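Long-range contact in putative fructose-bisphosphate aldolase (Coccidioides immitis, PDB 3PM6), which is a putative class II fructose-bisphosphate aldolase, a zinc-binding protein built on a TIM barrel: residues V170-A182 with R210-V222. Residues are numbered along the deposited sequence; the frame is centred on the assembly and turned at random.
Sequences VLTTPEESEEFVA and RLQRINEAVGERV
Helix 174-181 and the 210-218 part of helix 208-218 run in roughly the same direction, their axes inclined by 37° and 9.1 Å apart at closest approach, with Pro174 lying over Ile214 and Glu178 over Val218. Ahead of the first helix, the loop at Leu171 and Thr172 meets the long side chain of Arg210. That chain leaves its helix with CG anti to the backbone N (chi1 -179°), then turns about its CG-CD bond (chi3 -68°), bringing the guanidinium under Leu171, whose CB sits above the centre of one face. At the guanidinium edge, Arg210 NH1 donates to Thr172 O across 3.0 Å; the acceptor lies in the guanidinium plane, whereas the donor stands well above the carbonyl plane. Ile214 CD1 packs beside the same oxygen and against Thr172 CG2. Thr173 is the N-cap: its OG1 accepts from Glu176 N (3.1 Å). Its carbonyl O is gripped twice, by Ser177 N and by Ser177 OG, from opposite faces. Pro174 lays its CG over Arg213 O and its CB on Ala217 CB (3.8 Å). Farther along, Val181 uses both methyls: CG2 fits between Val218 CG1 and Val222 CG1 (3.6 Å to the latter), while CG1 lies over the NH1 end of one face of the Arg221 guanidinium. Glu178 reaches the edge of that guanidinium with CG rather than its carboxylate; OE2 stays 4.8 Å from Arg221 NH2, not in contact, so any attraction is probably long-range. Ser177, Val218 and Val222 all touch Leu188 of strand 187-188, so two neighbouring outer helices of the TIM barrel close over the strand that lies between them in sequence. Thr172 OG1 is hydrogen-bonded to Pro151 O and Ala191 N, and Phe180 turns to helix 126-141, the preceding helix of the outer ring.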
loop_
_atom_site.group_PDB
_atom_site.type_symbol
_atom_site.label_atom_id
_atom_site.label_comp_id
_atom_site.label_asym_id
_atom_site.label_seq_id
_atom_site.Cartn_x
_atom_site.Cartn_y
_atom_site.Cartn_z
ATOM N N VAL A 170 19.282 -14.067 25.757
ATOM C CA VAL A 170 19.930 -15.377 25.551
ATOM C C VAL A 170 20.796 -15.297 24.283
ATOM O O VAL A 170 20.279 -15.234 23.143
ATOM C CB VAL A 170 18.935 -16.587 25.449
ATOM C CG1 VAL A 170 19.699 -17.933 25.267
ATOM C CG2 VAL A 170 18.014 -16.684 26.667
ATOM N N LEU A 171 22.111 -15.304 24.512
ATOM C CA LEU A 171 23.130 -15.390 23.473
ATOM C C LEU A 171 23.193 -16.727 22.755
ATOM O O LEU A 171 23.078 -17.794 23.362
ATOM C CB LEU A 171 24.513 -15.050 24.058
ATOM C CG LEU A 171 24.667 -13.635 24.631
ATOM C CD1 LEU A 171 26.103 -13.418 25.186
ATOM C CD2 LEU A 171 24.308 -12.552 23.578
ATOM N N THR A 172 23.429 -16.680 21.452
ATOM C CA THR A 172 23.380 -17.902 20.654
ATOM C C THR A 172 24.697 -18.665 20.707
ATOM O O THR A 172 25.749 -18.077 20.515
ATOM C CB THR A 172 23.054 -17.576 19.183
ATOM O OG1 THR A 172 21.735 -17.003 19.095
ATOM C CG2 THR A 172 23.113 -18.814 18.356
ATOM N N THR A 173 24.627 -19.979 20.949
ATOM C CA THR A 173 25.798 -20.839 20.883
ATOM C C THR A 173 25.764 -21.639 19.597
ATOM O O THR A 173 24.699 -21.795 18.992
ATOM C CB THR A 173 25.852 -21.826 22.087
ATOM O OG1 THR A 173 24.661 -22.642 22.101
ATOM C CG2 THR A 173 25.965 -21.044 23.413
ATOM N N PRO A 174 26.933 -22.161 19.164
ATOM C CA PRO A 174 26.928 -23.125 18.065
ATOM C C PRO A 174 26.011 -24.310 18.343
ATOM O O PRO A 174 25.370 -24.798 17.425
ATOM C CB PRO A 174 28.399 -23.600 17.994
ATOM C CG PRO A 174 29.158 -22.463 18.500
ATOM C CD PRO A 174 28.309 -21.824 19.580
ATOM N N GLU A 175 25.940 -24.763 19.593
ATOM C CA GLU A 175 25.141 -25.954 19.875
ATOM C C GLU A 175 23.633 -25.677 19.703
ATOM O O GLU A 175 22.935 -26.468 19.053
ATOM C CB GLU A 175 25.485 -26.597 21.235
ATOM N N GLU A 176 23.137 -24.549 20.222
ATOM C CA GLU A 176 21.706 -24.222 20.030
ATOM C C GLU A 176 21.455 -24.007 18.527
ATOM O O GLU A 176 20.431 -24.445 18.008
ATOM C CB GLU A 176 21.194 -23.058 20.918
ATOM C CG GLU A 176 19.691 -22.619 20.658
ATOM C CD GLU A 176 19.117 -21.630 21.681
ATOM O OE1 GLU A 176 19.853 -21.189 22.585
ATOM O OE2 GLU A 176 17.906 -21.298 21.600
ATOM N N SER A 177 22.427 -23.421 17.823
ATOM C CA SER A 177 22.335 -23.237 16.362
ATOM C C SER A 177 22.146 -24.555 15.622
ATOM O O SER A 177 21.225 -24.687 14.800
ATOM C CB SER A 177 23.567 -22.524 15.827
ATOM O OG SER A 177 23.676 -21.223 16.366
ATOM N N GLU A 178 23.023 -25.518 15.921
ATOM C CA GLU A 178 22.913 -26.909 15.443
ATOM C C GLU A 178 21.551 -27.514 15.745
ATOM O O GLU A 178 20.939 -28.088 14.852
ATOM C CB GLU A 178 24.014 -27.790 16.074
ATOM C CG GLU A 178 25.374 -27.734 15.358
ATOM C CD GLU A 178 26.544 -28.152 16.255
ATOM O OE1 GLU A 178 26.305 -28.955 17.199
ATOM O OE2 GLU A 178 27.693 -27.666 16.027
ATOM N N GLU A 179 21.079 -27.387 16.989
ATOM C CA GLU A 179 19.720 -27.848 17.331
ATOM C C GLU A 179 18.685 -27.236 16.378
ATOM O O GLU A 179 17.792 -27.938 15.910
ATOM C CB GLU A 179 19.318 -27.584 18.816
ATOM C CG GLU A 179 20.407 -27.960 19.889
ATOM C CD GLU A 179 19.986 -27.698 21.378
ATOM O OE1 GLU A 179 20.733 -27.028 22.177
ATOM O OE2 GLU A 179 18.908 -28.216 21.746
ATOM N N PHE A 180 18.807 -25.945 16.068
ATOM C CA PHE A 180 17.815 -25.294 15.195
ATOM C C PHE A 180 17.916 -25.712 13.720
ATOM O O PHE A 180 16.889 -25.816 13.027
ATOM C CB PHE A 180 17.790 -23.780 15.373
ATOM C CG PHE A 180 16.911 -23.335 16.494
ATOM C CD1 PHE A 180 15.599 -22.979 16.251
ATOM C CD2 PHE A 180 17.390 -23.288 17.801
ATOM C CE1 PHE A 180 14.785 -22.597 17.282
ATOM C CE2 PHE A 180 16.573 -22.899 18.838
ATOM C CZ PHE A 180 15.277 -22.546 18.587
ATOM N N VAL A 181 19.134 -25.976 13.252
ATOM C CA VAL A 181 19.341 -26.485 11.874
ATOM C C VAL A 181 18.527 -27.783 11.607
ATOM O O VAL A 181 18.009 -27.982 10.510
ATOM C CB VAL A 181 20.859 -26.713 11.580
ATOM C CG1 VAL A 181 21.085 -27.647 10.388
ATOM C CG2 VAL A 181 21.585 -25.391 11.342
ATOM N N ALA A 182 18.434 -28.657 12.610
ATOM C CA ALA A 182 17.645 -29.911 12.500
ATOM C C ALA A 182 16.139 -29.670 12.359
ATOM O O ALA A 182 15.403 -30.582 11.970
ATOM C CB ALA A 182 17.925 -30.855 13.693
ATOM N N ARG A 210 31.894 -15.041 18.901
ATOM C CA ARG A 210 30.691 -15.860 18.997
ATOM C C ARG A 210 30.103 -16.053 17.591
ATOM O O ARG A 210 29.821 -17.178 17.169
ATOM C CB ARG A 210 29.668 -15.181 19.914
ATOM C CG ARG A 210 28.372 -15.947 20.118
ATOM C CD ARG A 210 27.456 -15.196 21.094
ATOM N NE ARG A 210 28.000 -15.188 22.451
ATOM C CZ ARG A 210 27.836 -16.180 23.338
ATOM N NH1 ARG A 210 27.131 -17.263 23.010
ATOM N NH2 ARG A 210 28.374 -16.079 24.560
ATOM N N LEU A 211 29.970 -14.951 16.858
ATOM C CA LEU A 211 29.436 -14.994 15.512
ATOM C C LEU A 211 30.207 -15.953 14.607
ATOM O O LEU A 211 29.591 -16.799 13.985
ATOM C CB LEU A 211 29.384 -13.581 14.900
ATOM C CG LEU A 211 28.776 -13.516 13.516
ATOM C CD1 LEU A 211 27.337 -14.082 13.586
ATOM C CD2 LEU A 211 28.823 -12.059 12.955
ATOM N N GLN A 212 31.545 -15.840 14.539
ATOM C CA GLN A 212 32.351 -16.745 13.668
ATOM C C GLN A 212 32.182 -18.204 14.119
ATOM O O GLN A 212 31.994 -19.069 13.277
ATOM C CB GLN A 212 33.832 -16.292 13.500
ATOM C CG GLN A 212 34.801 -17.154 12.549
ATOM C CD GLN A 212 34.284 -17.504 11.081
ATOM O OE1 GLN A 212 34.116 -18.674 10.756
ATOM N NE2 GLN A 212 34.098 -16.526 10.234
ATOM N N ARG A 213 32.164 -18.449 15.431
ATOM C CA ARG A 213 31.924 -19.798 15.994
ATOM C C ARG A 213 30.609 -20.400 15.488
ATOM O O ARG A 213 30.556 -21.576 15.111
ATOM C CB ARG A 213 31.919 -19.775 17.543
ATOM C CG ARG A 213 33.259 -20.048 18.163
ATOM C CD ARG A 213 33.273 -19.881 19.662
ATOM N NE ARG A 213 34.499 -19.179 20.017
ATOM C CZ ARG A 213 34.546 -18.031 20.684
ATOM N NH1 ARG A 213 33.414 -17.492 21.129
ATOM N NH2 ARG A 213 35.725 -17.455 20.940
ATOM N N ILE A 214 29.566 -19.576 15.475
ATOM C CA ILE A 214 28.279 -19.935 14.867
ATOM C C ILE A 214 28.411 -20.232 13.382
ATOM O O ILE A 214 27.953 -21.266 12.893
ATOM C CB ILE A 214 27.232 -18.821 15.124
ATOM C CG1 ILE A 214 27.019 -18.647 16.639
ATOM C CG2 ILE A 214 25.902 -19.090 14.345
ATOM C CD1 ILE A 214 26.376 -17.368 17.010
ATOM N N ASN A 215 29.067 -19.331 12.667
ATOM C CA ASN A 215 29.227 -19.463 11.245
ATOM C C ASN A 215 29.976 -20.757 10.919
ATOM O O ASN A 215 29.569 -21.550 10.049
ATOM C CB ASN A 215 29.991 -18.261 10.743
ATOM C CG ASN A 215 30.126 -18.255 9.268
ATOM O OD1 ASN A 215 29.208 -18.637 8.569
ATOM N ND2 ASN A 215 31.273 -17.829 8.778
ATOM N N GLU A 216 31.054 -20.987 11.658
ATOM C CA GLU A 216 31.885 -22.169 11.458
ATOM C C GLU A 216 31.068 -23.446 11.687
ATOM O O GLU A 216 31.211 -24.415 10.951
ATOM C CB GLU A 216 33.080 -22.097 12.405
ATOM C CG GLU A 216 34.159 -23.086 12.114
ATOM C CD GLU A 216 34.962 -22.696 10.907
ATOM O OE1 GLU A 216 34.919 -21.500 10.543
ATOM O OE2 GLU A 216 35.610 -23.583 10.318
ATOM N N ALA A 217 30.184 -23.443 12.689
ATOM C CA ALA A 217 29.423 -24.660 12.989
ATOM C C ALA A 217 28.304 -24.916 11.993
ATOM O O ALA A 217 28.079 -26.046 11.622
ATOM C CB ALA A 217 28.881 -24.653 14.424
ATOM N N VAL A 218 27.596 -23.882 11.553
ATOM C CA VAL A 218 26.397 -24.124 10.733
ATOM C C VAL A 218 26.357 -23.356 9.420
ATOM O O VAL A 218 25.485 -23.602 8.591
ATOM C CB VAL A 218 25.093 -23.808 11.495
ATOM C CG1 VAL A 218 25.023 -24.584 12.793
ATOM C CG2 VAL A 218 24.982 -22.322 11.748
ATOM N N GLY A 219 27.291 -22.421 9.242
ATOM C CA GLY A 219 27.298 -21.520 8.107
ATOM C C GLY A 219 27.130 -22.163 6.753
ATOM O O GLY A 219 26.551 -21.560 5.860
ATOM N N GLU A 220 27.627 -23.383 6.587
ATOM C CA GLU A 220 27.516 -24.067 5.296
ATOM C C GLU A 220 26.127 -24.681 5.068
ATOM O O GLU A 220 25.788 -25.053 3.942
ATOM C CB GLU A 220 28.632 -25.113 5.145
ATOM C CG GLU A 220 30.029 -24.512 5.368
ATOM C CD GLU A 220 31.175 -25.436 4.966
ATOM O OE1 GLU A 220 31.062 -26.680 5.143
ATOM O OE2 GLU A 220 32.206 -24.900 4.487
ATOM N N ARG A 221 25.329 -24.763 6.134
ATOM C CA ARG A 221 23.999 -25.392 6.089
ATOM C C ARG A 221 22.852 -24.371 6.139
ATOM O O ARG A 221 21.772 -24.639 5.602
ATOM C CB ARG A 221 23.841 -26.462 7.201
ATOM C CG ARG A 221 24.861 -27.650 7.104
ATOM C CD ARG A 221 24.766 -28.672 8.263
ATOM N NE ARG A 221 25.274 -28.207 9.570
ATOM C CZ ARG A 221 24.768 -28.604 10.738
ATOM N NH1 ARG A 221 23.748 -29.446 10.770
ATOM N NH2 ARG A 221 25.254 -28.165 11.869
ATOM N N VAL A 222 23.080 -23.212 6.768
ATOM C CA VAL A 222 22.070 -22.157 6.839
ATOM C C VAL A 222 22.636 -20.742 6.598
ATOM O O VAL A 222 23.826 -20.487 6.833
ATOM C CB VAL A 222 21.264 -22.195 8.185
ATOM C CG1 VAL A 222 20.583 -23.525 8.380
ATOM C CG2 VAL A 222 22.138 -21.839 9.401
#